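Local coordinates for protein MIP07328p (Drosophila melanogaster, PDB 6FKK) that probably acts as a chemorepellent axon guidance cue, a semaphorin whose extracellular sema domain is expected to bind receptors on neighbouring cells, at residues 443-457 / 464-476. Numbering follows the deposited sequence.
Sequences VLPLGTPIRELVIST and VVSDGSLVSVPLH
In the last blade of the sema-domain beta-propeller the antiparallel pairing of 452-456 with 461-465 is broken by a classic beta bulge, where Arg451 and Glu452 share Val465 as their partner. Val465 O accepts two N-H groups, from Arg451 N at 2.7 Å, nearly in line with the C=O, and from Glu452 N, longer and off that line; Val465 N returns a bond to Glu452 O at 3.1 Å. Beside the bulge the Arg451 chain, bent at chi2 (-71°), carries its guanidinium to Asp467 in the following turn. Arg451 NE meets Asp467 OD1 at 3.0 Å from above the carboxylate plane, and Arg451 NH2 bonds weakly to Asp467 OD2, the two planes standing 73° apart in a skewed rather than flat salt bridge. A leucine in place of Arg451 would probably leave the Asp467 carboxylate without this charged mate and the turn less firmly held. On the face bearing Val464, its CG1, set anti to the backbone N (chi1 180°), is crossed at about a right angle by Ile450, with Ile450 CG1 to Val464 CG1 3.6 Å, and met tip to tip by Leu444. The Leu444 and Val471 side chains run past each other in opposite directions, Leu444 CD2 to Val471 CG2 3.6 Å, while Val443 CG1 lies against Val464 CG2 and, 3.7 Å away, Val473 CG1. Val415 of the preceding blade touches Val443, Ile450 and Val464, so these side chains pack against that blade. Strand 18-21 from the N-terminus pairs with 469-474 and completes four antiparallel strands, the ring closure typical of beta-propellers.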
loop_
_atom_site.group_PDB
_atom_site.type_symbol
_atom_site.label_atom_id
_atom_site.label_comp_id
_atom_site.label_asym_id
_atom_site.label_seq_id
_atom_site.Cartn_x
_atom_site.Cartn_y
_atom_site.Cartn_z
ATOM N N VAL A 443 4.111 -9.787 -17.553
ATOM C CA VAL A 443 3.211 -8.754 -18.051
ATOM C C VAL A 443 3.980 -7.631 -18.738
ATOM O O VAL A 443 3.701 -7.288 -19.887
ATOM C CB VAL A 443 2.323 -8.200 -16.916
ATOM C CG1 VAL A 443 1.566 -6.973 -17.396
ATOM C CG2 VAL A 443 1.359 -9.269 -16.432
ATOM N N LEU A 444 4.942 -7.047 -18.046
ATOM C CA LEU A 444 5.762 -5.974 -18.587
ATOM C C LEU A 444 6.996 -6.553 -19.261
ATOM O O LEU A 444 7.300 -7.740 -19.116
ATOM C CB LEU A 444 6.149 -5.014 -17.466
ATOM C CG LEU A 444 5.014 -4.285 -16.745
ATOM C CD1 LEU A 444 5.577 -3.254 -15.778
ATOM C CD2 LEU A 444 4.079 -3.633 -17.748
ATOM N N PRO A 445 7.722 -5.744 -20.037
ATOM C CA PRO A 445 9.034 -6.184 -20.527
ATOM C C PRO A 445 9.916 -6.649 -19.376
ATOM O O PRO A 445 9.860 -6.112 -18.269
ATOM C CB PRO A 445 9.594 -4.930 -21.203
ATOM C CG PRO A 445 8.384 -4.214 -21.683
ATOM C CD PRO A 445 7.312 -4.465 -20.650
ATOM N N LEU A 446 10.747 -7.657 -19.661
ATOM C CA LEU A 446 11.459 -8.393 -18.617
ATOM C C LEU A 446 12.262 -7.496 -17.681
ATOM O O LEU A 446 12.574 -7.910 -16.559
ATOM C CB LEU A 446 12.387 -9.431 -19.257
ATOM C CG LEU A 446 12.976 -10.497 -18.329
ATOM C CD1 LEU A 446 11.898 -11.455 -17.843
ATOM C CD2 LEU A 446 14.103 -11.250 -19.015
ATOM N N GLY A 447 12.599 -6.281 -18.097
ATOM C CA GLY A 447 13.373 -5.407 -17.239
ATOM C C GLY A 447 12.541 -4.490 -16.364
ATOM O O GLY A 447 12.893 -4.239 -15.207
ATOM N N THR A 448 11.429 -3.998 -16.903
ATOM C CA THR A 448 10.684 -2.934 -16.246
ATOM C C THR A 448 10.041 -3.431 -14.950
ATOM O O THR A 448 9.464 -4.523 -14.918
ATOM C CB THR A 448 9.608 -2.380 -17.180
ATOM O OG1 THR A 448 8.860 -3.463 -17.744
ATOM C CG2 THR A 448 10.241 -1.570 -18.306
ATOM N N PRO A 449 10.132 -2.658 -13.871
ATOM C CA PRO A 449 9.493 -3.039 -12.609
ATOM C C PRO A 449 8.061 -2.527 -12.509
ATOM O O PRO A 449 7.657 -1.573 -13.177
ATOM C CB PRO A 449 10.380 -2.365 -11.548
ATOM C CG PRO A 449 11.547 -1.748 -12.306
ATOM C CD PRO A 449 11.048 -1.524 -13.691
ATOM N N ILE A 450 7.299 -3.180 -11.635
ATOM C CA ILE A 450 5.886 -2.879 -11.432
ATOM C C ILE A 450 5.753 -1.979 -10.210
ATOM O O ILE A 450 6.115 -2.374 -9.094
ATOM C CB ILE A 450 5.060 -4.165 -11.267
ATOM C CG1 ILE A 450 5.103 -4.989 -12.557
ATOM C CG2 ILE A 450 3.625 -3.841 -10.880
ATOM C CD1 ILE A 450 4.316 -6.273 -12.486
ATOM N N ARG A 451 5.226 -0.772 -10.415
ATOM C CA ARG A 451 5.102 0.211 -9.346
ATOM C C ARG A 451 3.791 0.070 -8.575
ATOM O O ARG A 451 3.791 0.104 -7.340
ATOM C CB ARG A 451 5.228 1.625 -9.924
ATOM C CG ARG A 451 6.587 1.925 -10.542
ATOM C CD ARG A 451 7.661 2.064 -9.476
ATOM N NE ARG A 451 8.955 2.433 -10.044
ATOM C CZ ARG A 451 9.967 1.589 -10.215
ATOM N NH1 ARG A 451 9.841 0.320 -9.854
ATOM N NH2 ARG A 451 11.109 2.013 -10.740
ATOM N N GLU A 452 2.671 -0.086 -9.279
ATOM C CA GLU A 452 1.366 -0.172 -8.640
ATOM C C GLU A 452 0.483 -1.152 -9.401
ATOM O O GLU A 452 0.771 -1.527 -10.541
ATOM C CB GLU A 452 0.683 1.200 -8.565
ATOM C CG GLU A 452 1.231 2.119 -7.485
ATOM C CD GLU A 452 0.845 3.568 -7.708
ATOM O OE1 GLU A 452 0.820 4.000 -8.879
ATOM O OE2 GLU A 452 0.564 4.274 -6.716
ATOM N N LEU A 453 -0.605 -1.562 -8.749
ATOM C CA LEU A 453 -1.611 -2.432 -9.347
ATOM C C LEU A 453 -2.991 -1.887 -9.018
ATOM O O LEU A 453 -3.285 -1.598 -7.853
ATOM C CB LEU A 453 -1.483 -3.873 -8.843
ATOM C CG LEU A 453 -0.238 -4.658 -9.256
ATOM C CD1 LEU A 453 -0.299 -6.078 -8.714
ATOM C CD2 LEU A 453 -0.087 -4.662 -10.768
ATOM N N VAL A 454 -3.831 -1.749 -10.040
ATOM C CA VAL A 454 -5.191 -1.245 -9.896
ATOM C C VAL A 454 -6.145 -2.299 -10.434
ATOM O O VAL A 454 -5.917 -2.855 -11.516
ATOM C CB VAL A 454 -5.385 0.094 -10.629
ATOM C CG1 VAL A 454 -6.764 0.669 -10.331
ATOM C CG2 VAL A 454 -4.294 1.073 -10.234
ATOM N N ILE A 455 -7.213 -2.566 -9.688
ATOM C CA ILE A 455 -8.157 -3.625 -10.012
ATOM C C ILE A 455 -9.502 -3.001 -10.349
ATOM O O ILE A 455 -10.056 -2.231 -9.554
ATOM C CB ILE A 455 -8.297 -4.627 -8.855
ATOM C CG1 ILE A 455 -7.070 -5.540 -8.788
ATOM C CG2 ILE A 455 -9.574 -5.435 -9.004
ATOM C CD1 ILE A 455 -7.187 -6.629 -7.745
ATOM N N SER A 456 -10.028 -3.341 -11.524
ATOM C CA SER A 456 -11.388 -2.993 -11.932
ATOM C C SER A 456 -12.149 -4.303 -12.108
ATOM O O SER A 456 -11.980 -4.996 -13.116
ATOM C CB SER A 456 -11.391 -2.169 -13.215
ATOM O OG SER A 456 -12.720 -1.913 -13.641
ATOM N N THR A 457 -12.986 -4.641 -11.126
ATOM C CA THR A 457 -13.670 -5.928 -11.157
ATOM C C THR A 457 -14.763 -5.956 -12.218
ATOM O O THR A 457 -14.972 -6.985 -12.872
ATOM C CB THR A 457 -14.256 -6.245 -9.783
ATOM O OG1 THR A 457 -15.028 -5.130 -9.320
ATOM C CG2 THR A 457 -13.144 -6.534 -8.792
ATOM N N VAL A 464 -1.545 -2.925 -14.685
ATOM C CA VAL A 464 -0.178 -2.851 -14.184
ATOM C C VAL A 464 0.387 -1.472 -14.491
ATOM O O VAL A 464 0.204 -0.939 -15.592
ATOM C CB VAL A 464 0.681 -3.966 -14.806
ATOM C CG1 VAL A 464 2.109 -3.890 -14.290
ATOM C CG2 VAL A 464 0.068 -5.323 -14.510
ATOM N N VAL A 465 1.079 -0.886 -13.518
ATOM C CA VAL A 465 1.591 0.476 -13.621
ATOM C C VAL A 465 3.104 0.444 -13.454
ATOM O O VAL A 465 3.610 -0.001 -12.416
ATOM C CB VAL A 465 0.951 1.404 -12.577
ATOM C CG1 VAL A 465 1.524 2.807 -12.694
ATOM C CG2 VAL A 465 -0.560 1.418 -12.737
ATOM N N SER A 466 3.820 0.921 -14.467
ATOM C CA SER A 466 5.259 1.111 -14.401
ATOM C C SER A 466 5.559 2.606 -14.325
ATOM O O SER A 466 4.656 3.436 -14.171
ATOM C CB SER A 466 5.945 0.456 -15.600
ATOM O OG SER A 466 5.737 1.212 -16.781
ATOM N N ASP A 467 6.843 2.953 -14.439
ATOM C CA ASP A 467 7.219 4.362 -14.399
ATOM C C ASP A 467 6.658 5.118 -15.594
ATOM O O ASP A 467 6.263 6.282 -15.470
ATOM C CB ASP A 467 8.739 4.505 -14.343
ATOM C CG ASP A 467 9.288 4.357 -12.938
ATOM O OD1 ASP A 467 8.545 4.639 -11.972
ATOM O OD2 ASP A 467 10.464 3.963 -12.805
ATOM N N GLY A 468 6.600 4.475 -16.756
ATOM C CA GLY A 468 6.162 5.176 -17.946
ATOM C C GLY A 468 5.125 4.455 -18.779
ATOM O O GLY A 468 5.073 4.652 -19.997
ATOM N N SER A 469 4.284 3.634 -18.152
ATOM C CA SER A 469 3.265 2.918 -18.907
ATOM C C SER A 469 2.190 2.382 -17.974
ATOM O O SER A 469 2.450 2.085 -16.805
ATOM C CB SER A 469 3.873 1.762 -19.711
ATOM O OG SER A 469 4.383 0.758 -18.851
ATOM N N LEU A 470 0.978 2.277 -18.513
ATOM C CA LEU A 470 -0.107 1.506 -17.920
ATOM C C LEU A 470 -0.436 0.367 -18.871
ATOM O O LEU A 470 -0.604 0.591 -20.074
ATOM C CB LEU A 470 -1.356 2.360 -17.683
ATOM C CG LEU A 470 -1.243 3.703 -16.964
ATOM C CD1 LEU A 470 -2.632 4.265 -16.716
ATOM C CD2 LEU A 470 -0.477 3.566 -15.664
ATOM N N VAL A 471 -0.522 -0.849 -18.341
ATOM C CA VAL A 471 -0.803 -2.032 -19.144
ATOM C C VAL A 471 -2.007 -2.746 -18.547
ATOM O O VAL A 471 -2.056 -2.979 -17.335
ATOM C CB VAL A 471 0.411 -2.977 -19.217
ATOM C CG1 VAL A 471 0.031 -4.280 -19.901
ATOM C CG2 VAL A 471 1.555 -2.303 -19.957
ATOM N N SER A 472 -2.969 -3.090 -19.396
ATOM C CA SER A 472 -4.191 -3.761 -18.975
ATOM C C SER A 472 -4.114 -5.236 -19.354
ATOM O O SER A 472 -3.962 -5.570 -20.533
ATOM C CB SER A 472 -5.412 -3.106 -19.617
ATOM O OG SER A 472 -6.609 -3.750 -19.220
ATOM N N VAL A 473 -4.213 -6.111 -18.359
ATOM C CA VAL A 473 -4.264 -7.554 -18.585
ATOM C C VAL A 473 -5.520 -8.088 -17.905
ATOM O O VAL A 473 -6.027 -7.456 -16.966
ATOM C CB VAL A 473 -2.995 -8.251 -18.067
ATOM C CG1 VAL A 473 -1.762 -7.693 -18.770
ATOM C CG2 VAL A 473 -2.875 -8.096 -16.559
ATOM N N PRO A 474 -6.070 -9.221 -18.346
ATOM C CA PRO A 474 -7.326 -9.701 -17.752
ATOM C C PRO A 474 -7.172 -10.029 -16.272
ATOM O O PRO A 474 -6.197 -10.655 -15.850
ATOM C CB PRO A 474 -7.656 -10.949 -18.577
ATOM C CG PRO A 474 -6.362 -11.382 -19.173
ATOM C CD PRO A 474 -5.624 -10.098 -19.440
ATOM N N LEU A 475 -8.163 -9.604 -15.485
ATOM C CA LEU A 475 -8.157 -9.895 -14.055
ATOM C C LEU A 475 -8.308 -11.388 -13.788
ATOM O O LEU A 475 -7.748 -11.903 -12.814
ATOM C CB LEU A 475 -9.272 -9.114 -13.358
ATOM C CG LEU A 475 -9.322 -9.157 -11.831
ATOM C CD1 LEU A 475 -8.203 -8.318 -11.231
ATOM C CD2 LEU A 475 -10.678 -8.692 -11.330
ATOM N N HIS A 476 -9.054 -12.092 -14.635
ATOM C CA HIS A 476 -9.231 -13.532 -14.515
ATOM C C HIS A 476 -9.255 -14.132 -15.911
ATOM O O HIS A 476 -9.973 -13.640 -16.787
ATOM C CB HIS A 476 -10.519 -13.873 -13.760
ATOM C CG HIS A 476 -10.534 -13.392 -12.342
ATOM N ND1 HIS A 476 -9.895 -14.064 -11.322
ATOM C CD2 HIS A 476 -11.115 -12.311 -11.773
ATOM C CE1 HIS A 476 -10.080 -13.416 -10.186
ATOM N NE2 HIS A 476 -10.818 -12.348 -10.433
#